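Local coordinates for protein CT021 (Chlamydia trachomatis serovar L2, PDB 6UXD) that is of unknown function but carries a region assigned to the LolA/LolB clan, whose best-known members handle lipoproteins in the bacterial envelope, at residues G19-V23 and R180-P184; F33-Q37 and A208-L214. All coordinates share one frame; numbering follows the deposited sequence.

Interaction 1 (G19-V23 and R180-P184); sequences GDYAV and RLAFP
Phe-183 lies over Ala-22, and Arg-180 reaches back to Asp-20. CB of Phe-183 is 3.6 Å from Ala-22 CB. Chi1 of -71° sets CG beside the backbone N, and the ring then runs alongside the backbone of Asp-20 and Tyr-21. CG of Phe-183 makes the tightest approach of the ring, 3.5 Å from Ala-22 CB. Ala-22 CB sits 3.4 Å above the plane of the Phe-183 ring, offset toward the rim, a CH-pi contact. CD1 and CD2 both border the Ala-22 methyl, and CD2 also nears Tyr-21 O. CE2 of Phe-183 passes 3.7 Å from the backbone C of Tyr-21, and the ring edge faces the backbone C of Asp-20. Phe-33 and Ile-35 of strand 29-38 also pack on this ring. The contact joins the loop between strands 170-176 and 186-189 to the start of strand 21-26, which pairs antiparallel with strands 29-38 and 196-204. Arg-180 and Asp-20 form a salt bridge. NH1 of Arg-180 gives a bond of 2.9 Å to OD2 of Asp-20, 164° at the hydrogen. NH1 comes to the syn side of OD2, and OD2 lies in the guanidinium plane. NH2 adds a weak bond to OD1. Arg-17 N also bonds to OD2 of Asp-20, and His-205 ND1 is hydrogen-bonded to OD1. A water accepts from Ala-182 N at 2.9 Å and makes a weak bond to Asp-20 OD2.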
loop_
_atom_site.group_PDB
_atom_site.type_symbol
_atom_site.label_atom_id
_atom_site.label_comp_id
_atom_site.label_asym_id
_atom_site.label_seq_id
_atom_site.Cartn_x
_atom_site.Cartn_y
_atom_site.Cartn_z
ATOM N N GLY A 19 0.884 2.181 13.557
ATOM C CA GLY A 19 0.661 3.578 13.324
ATOM C C GLY A 19 1.225 4.102 12.009
ATOM O O GLY A 19 0.853 5.197 11.591
ATOM N N ASP A 20 2.129 3.364 11.366
ATOM C CA ASP A 20 2.632 3.760 10.057
ATOM C C ASP A 20 1.534 3.640 9.009
ATOM O O ASP A 20 0.765 2.679 9.009
ATOM C CB ASP A 20 3.819 2.898 9.653
ATOM C CG ASP A 20 5.046 3.191 10.470
ATOM O OD1 ASP A 20 4.978 4.131 11.287
ATOM O OD2 ASP A 20 6.060 2.478 10.310
ATOM N N TYR A 21 1.456 4.630 8.111
ATOM C CA TYR A 21 0.403 4.652 7.113
ATOM C C TYR A 21 0.942 5.226 5.808
ATOM O O TYR A 21 2.027 5.811 5.761
ATOM C CB TYR A 21 -0.806 5.441 7.585
ATOM C CG TYR A 21 -0.621 6.933 7.496
ATOM C CD1 TYR A 21 -1.100 7.655 6.415
ATOM C CD2 TYR A 21 0.049 7.608 8.489
ATOM C CE1 TYR A 21 -0.910 9.040 6.342
ATOM C CE2 TYR A 21 0.244 8.950 8.429
ATOM C CZ TYR A 21 -0.238 9.674 7.364
ATOM O OH TYR A 21 -0.034 11.036 7.335
ATOM N N ALA A 22 0.178 5.020 4.735
ATOM C CA ALA A 22 0.479 5.637 3.444
ATOM C C ALA A 22 -0.779 5.660 2.582
ATOM O O ALA A 22 -1.643 4.786 2.692
ATOM C CB ALA A 22 1.613 4.892 2.743
ATOM N N VAL A 23 -0.888 6.687 1.736
ATOM C CA VAL A 23 -2.038 6.874 0.852
ATOM C C VAL A 23 -1.527 6.766 -0.576
ATOM O O VAL A 23 -0.653 7.536 -0.994
ATOM C CB VAL A 23 -2.754 8.214 1.088
ATOM C CG1 VAL A 23 -3.947 8.372 0.156
ATOM C CG2 VAL A 23 -3.217 8.329 2.546
ATOM N N ARG A 180 12.983 3.954 8.002
ATOM C CA ARG A 180 11.834 4.205 8.841
ATOM C C ARG A 180 10.582 4.452 8.011
ATOM O O ARG A 180 9.469 4.315 8.525
ATOM C CB ARG A 180 12.163 5.381 9.755
ATOM C CG ARG A 180 11.102 5.724 10.728
ATOM C CD ARG A 180 11.045 4.735 11.870
ATOM N NE ARG A 180 9.841 5.011 12.648
ATOM C CZ ARG A 180 8.646 4.499 12.381
ATOM N NH1 ARG A 180 8.487 3.632 11.359
ATOM N NH2 ARG A 180 7.617 4.843 13.145
ATOM N N LEU A 181 10.732 4.777 6.729
ATOM C CA LEU A 181 9.597 4.988 5.837
ATOM C C LEU A 181 9.487 3.745 4.956
ATOM O O LEU A 181 10.153 3.647 3.921
ATOM C CB LEU A 181 9.777 6.241 4.995
ATOM C CG LEU A 181 9.686 7.580 5.729
ATOM C CD1 LEU A 181 10.014 8.728 4.747
ATOM C CD2 LEU A 181 8.305 7.774 6.351
ATOM N N ALA A 182 8.614 2.813 5.354
ATOM C CA ALA A 182 8.637 1.468 4.789
ATOM C C ALA A 182 7.740 1.306 3.570
ATOM O O ALA A 182 7.958 0.377 2.784
ATOM C CB ALA A 182 8.232 0.450 5.860
ATOM N N PHE A 183 6.758 2.190 3.380
ATOM C CA PHE A 183 5.902 2.105 2.205
ATOM C C PHE A 183 6.572 2.694 0.966
ATOM O O PHE A 183 7.429 3.578 1.064
ATOM C CB PHE A 183 4.593 2.832 2.437
ATOM C CG PHE A 183 3.674 2.144 3.390
ATOM C CD1 PHE A 183 2.857 1.123 2.955
ATOM C CD2 PHE A 183 3.600 2.545 4.708
ATOM C CE1 PHE A 183 1.979 0.506 3.817
ATOM C CE2 PHE A 183 2.736 1.941 5.579
ATOM C CZ PHE A 183 1.914 0.904 5.134
ATOM N N PRO A 184 6.181 2.234 -0.213
ATOM C CA PRO A 184 6.793 2.752 -1.434
ATOM C C PRO A 184 6.445 4.217 -1.663
ATOM O O PRO A 184 5.401 4.710 -1.230
ATOM C CB PRO A 184 6.209 1.857 -2.532
ATOM C CG PRO A 184 4.951 1.317 -1.953
ATOM C CD PRO A 184 5.170 1.199 -0.486
HETATM O O HOH W 1 6.595 3.116 7.444
#

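Interaction 2 (F33-Q37 and A208-L214); sequences FLIRQ and ASSYPAL
One hydrogen bond crosses between Arg-36 and Pro-212. NH1 of Arg-36 gives it to the backbone O of Pro-212 at 3.1 Å, 161° at the hydrogen. The oxygen sits at the guanidinium edge, nearly in its plane. Trp-99 NE1 also bonds to this oxygen. Packing covers both guanidinium faces. Ser-209 CB lies 3.4 Å above the centre of one face of the Arg-36 guanidinium, and Leu-214 CD2 lies 3.7 Å from its plane over the opposite face. A bend at chi3 (54°) carries the Arg-36 group between them. The segment 208-214 follows strand 196-204 as an irregular chain and runs past strand 29-38, which pairs with strands 21-26 and 43-50. Within segment 208-214, Ser-209 OG accepts from Tyr-211 N at 2.9 Å, forming an ST turn. Ser-209 OG is also hydrogen-bonded to Glu-46 OE1. The same OG is near Arg-36 NH1, but the angle is too poor for a bond. Van der Waals contacts complete the interface. Leu-34 CD2 meets Ser-209 CA at 3.5 Å. Leu-214 CD1 lies against the amide end of Gln-37, 3.5 Å from its CD, and also touches its CB.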
loop_
_atom_site.group_PDB
_atom_site.type_symbol
_atom_site.label_atom_id
_atom_site.label_comp_id
_atom_site.label_asym_id
_atom_site.label_seq_id
_atom_site.Cartn_x
_atom_site.Cartn_y
_atom_site.Cartn_z
ATOM N N PHE A 33 -3.502 2.747 3.529
ATOM C CA PHE A 33 -2.891 1.595 4.175
ATOM C C PHE A 33 -2.449 1.972 5.582
ATOM O O PHE A 33 -1.794 2.997 5.772
ATOM C CB PHE A 33 -1.669 1.092 3.406
ATOM C CG PHE A 33 -1.985 0.521 2.051
ATOM C CD1 PHE A 33 -2.292 1.356 0.986
ATOM C CD2 PHE A 33 -1.946 -0.846 1.843
ATOM C CE1 PHE A 33 -2.575 0.829 -0.264
ATOM C CE2 PHE A 33 -2.229 -1.376 0.608
ATOM C CZ PHE A 33 -2.539 -0.536 -0.452
ATOM N N LEU A 34 -2.770 1.123 6.556
ATOM C CA LEU A 34 -2.457 1.388 7.956
ATOM C C LEU A 34 -1.936 0.122 8.616
ATOM O O LEU A 34 -2.569 -0.930 8.516
ATOM C CB LEU A 34 -3.687 1.889 8.711
ATOM C CG LEU A 34 -3.567 1.965 10.241
ATOM C CD1 LEU A 34 -2.444 2.905 10.654
ATOM C CD2 LEU A 34 -4.886 2.409 10.879
ATOM N N ILE A 35 -0.786 0.223 9.280
ATOM C CA ILE A 35 -0.240 -0.874 10.064
ATOM C C ILE A 35 -0.864 -0.792 11.451
ATOM O O ILE A 35 -0.672 0.201 12.160
ATOM C CB ILE A 35 1.293 -0.784 10.164
ATOM C CG1 ILE A 35 1.961 -0.734 8.787
ATOM C CG2 ILE A 35 1.802 -1.897 11.064
ATOM C CD1 ILE A 35 1.712 -1.936 7.896
ATOM N N ARG A 36 -1.581 -1.833 11.864
ATOM C CA ARG A 36 -2.327 -1.736 13.117
ATOM C C ARG A 36 -1.678 -2.442 14.287
ATOM O O ARG A 36 -1.801 -1.978 15.421
ATOM C CB ARG A 36 -3.734 -2.288 12.930
ATOM C CG ARG A 36 -4.500 -1.396 12.041
ATOM C CD ARG A 36 -5.948 -1.639 12.146
ATOM N NE ARG A 36 -6.399 -1.549 13.522
ATOM C CZ ARG A 36 -7.664 -1.706 13.868
ATOM N NH1 ARG A 36 -8.565 -1.960 12.928
ATOM N NH2 ARG A 36 -8.024 -1.614 15.136
ATOM N N GLN A 37 -0.976 -3.532 14.043
ATOM C CA GLN A 37 -0.431 -4.320 15.129
ATOM C C GLN A 37 0.648 -5.196 14.540
ATOM O O GLN A 37 0.483 -5.707 13.432
ATOM C CB GLN A 37 -1.524 -5.155 15.783
ATOM C CG GLN A 37 -1.069 -5.972 16.946
ATOM C CD GLN A 37 -2.260 -6.554 17.676
ATOM O OE1 GLN A 37 -2.941 -5.857 18.439
ATOM N NE2 GLN A 37 -2.551 -7.818 17.406
ATOM N N ALA A 208 -4.064 6.315 13.899
ATOM C CA ALA A 208 -4.925 5.419 14.654
ATOM C C ALA A 208 -6.092 4.996 13.779
ATOM O O ALA A 208 -6.620 5.796 12.998
ATOM C CB ALA A 208 -5.442 6.080 15.936
ATOM N N SER A 209 -6.472 3.729 13.879
ATOM C CA SER A 209 -7.549 3.235 13.037
ATOM C C SER A 209 -8.873 3.856 13.455
ATOM O O SER A 209 -9.126 4.081 14.643
ATOM C CB SER A 209 -7.672 1.717 13.117
ATOM O OG SER A 209 -8.868 1.315 12.472
ATOM N N SER A 210 -9.721 4.113 12.465
ATOM C CA SER A 210 -11.097 4.527 12.694
ATOM C C SER A 210 -12.082 3.357 12.686
ATOM O O SER A 210 -13.282 3.570 12.888
ATOM C CB SER A 210 -11.504 5.556 11.633
ATOM O OG SER A 210 -11.533 4.997 10.333
ATOM N N TYR A 211 -11.614 2.136 12.486
ATOM C CA TYR A 211 -12.468 0.976 12.289
ATOM C C TYR A 211 -12.505 0.094 13.532
ATOM O O TYR A 211 -11.776 0.334 14.500
ATOM C CB TYR A 211 -11.962 0.185 11.077
ATOM C CG TYR A 211 -12.073 0.960 9.791
ATOM C CD1 TYR A 211 -13.310 1.316 9.284
ATOM C CD2 TYR A 211 -10.944 1.335 9.082
ATOM C CE1 TYR A 211 -13.420 2.019 8.108
ATOM C CE2 TYR A 211 -11.044 2.040 7.904
ATOM C CZ TYR A 211 -12.284 2.380 7.418
ATOM O OH TYR A 211 -12.390 3.089 6.238
ATOM N N PRO A 212 -13.358 -0.939 13.550
ATOM C CA PRO A 212 -13.447 -1.781 14.749
ATOM C C PRO A 212 -12.128 -2.465 15.071
ATOM O O PRO A 212 -11.248 -2.651 14.219
ATOM C CB PRO A 212 -14.523 -2.815 14.393
ATOM C CG PRO A 212 -15.298 -2.203 13.271
ATOM C CD PRO A 212 -14.337 -1.346 12.522
ATOM N N ALA A 213 -12.018 -2.853 16.337
ATOM C CA ALA A 213 -10.842 -3.533 16.844
ATOM C C ALA A 213 -10.582 -4.825 16.080
ATOM O O ALA A 213 -11.461 -5.387 15.418
ATOM C CB ALA A 213 -11.010 -3.860 18.325
ATOM N N LEU A 214 -9.364 -5.315 16.236
ATOM C CA LEU A 214 -8.909 -6.492 15.526
ATOM C C LEU A 214 -9.686 -7.736 15.963
ATOM O O LEU A 214 -10.162 -7.812 17.097
ATOM C CB LEU A 214 -7.424 -6.693 15.787
ATOM C CG LEU A 214 -6.489 -5.594 15.259
ATOM C CD1 LEU A 214 -5.050 -5.984 15.584
ATOM C CD2 LEU A 214 -6.688 -5.387 13.760
#

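In the fold
Interactions 1 and 2 have centres about 14 Å apart and lie on neighbouring antiparallel strands, interaction 1 on 21-26 and interaction 2 on 29-38. Backbone atoms join them directly: Gly-19 N lies 2.9 Å from Ile-35 O, and Ala-22 O lies 2.9 Å from Phe-33 N, both probable hydrogen bonds. Asp-20 O also packs on Leu-34 CD1. Interaction 1 is buried, its centre about 8 Å from the centre of the chain. Interaction 2 is at the surface, about 14 Å from that centre. Interaction 1 brings a late loop onto strand 21-26, and interaction 2 brings another onto strand 29-38. Their segments alternate in sequence.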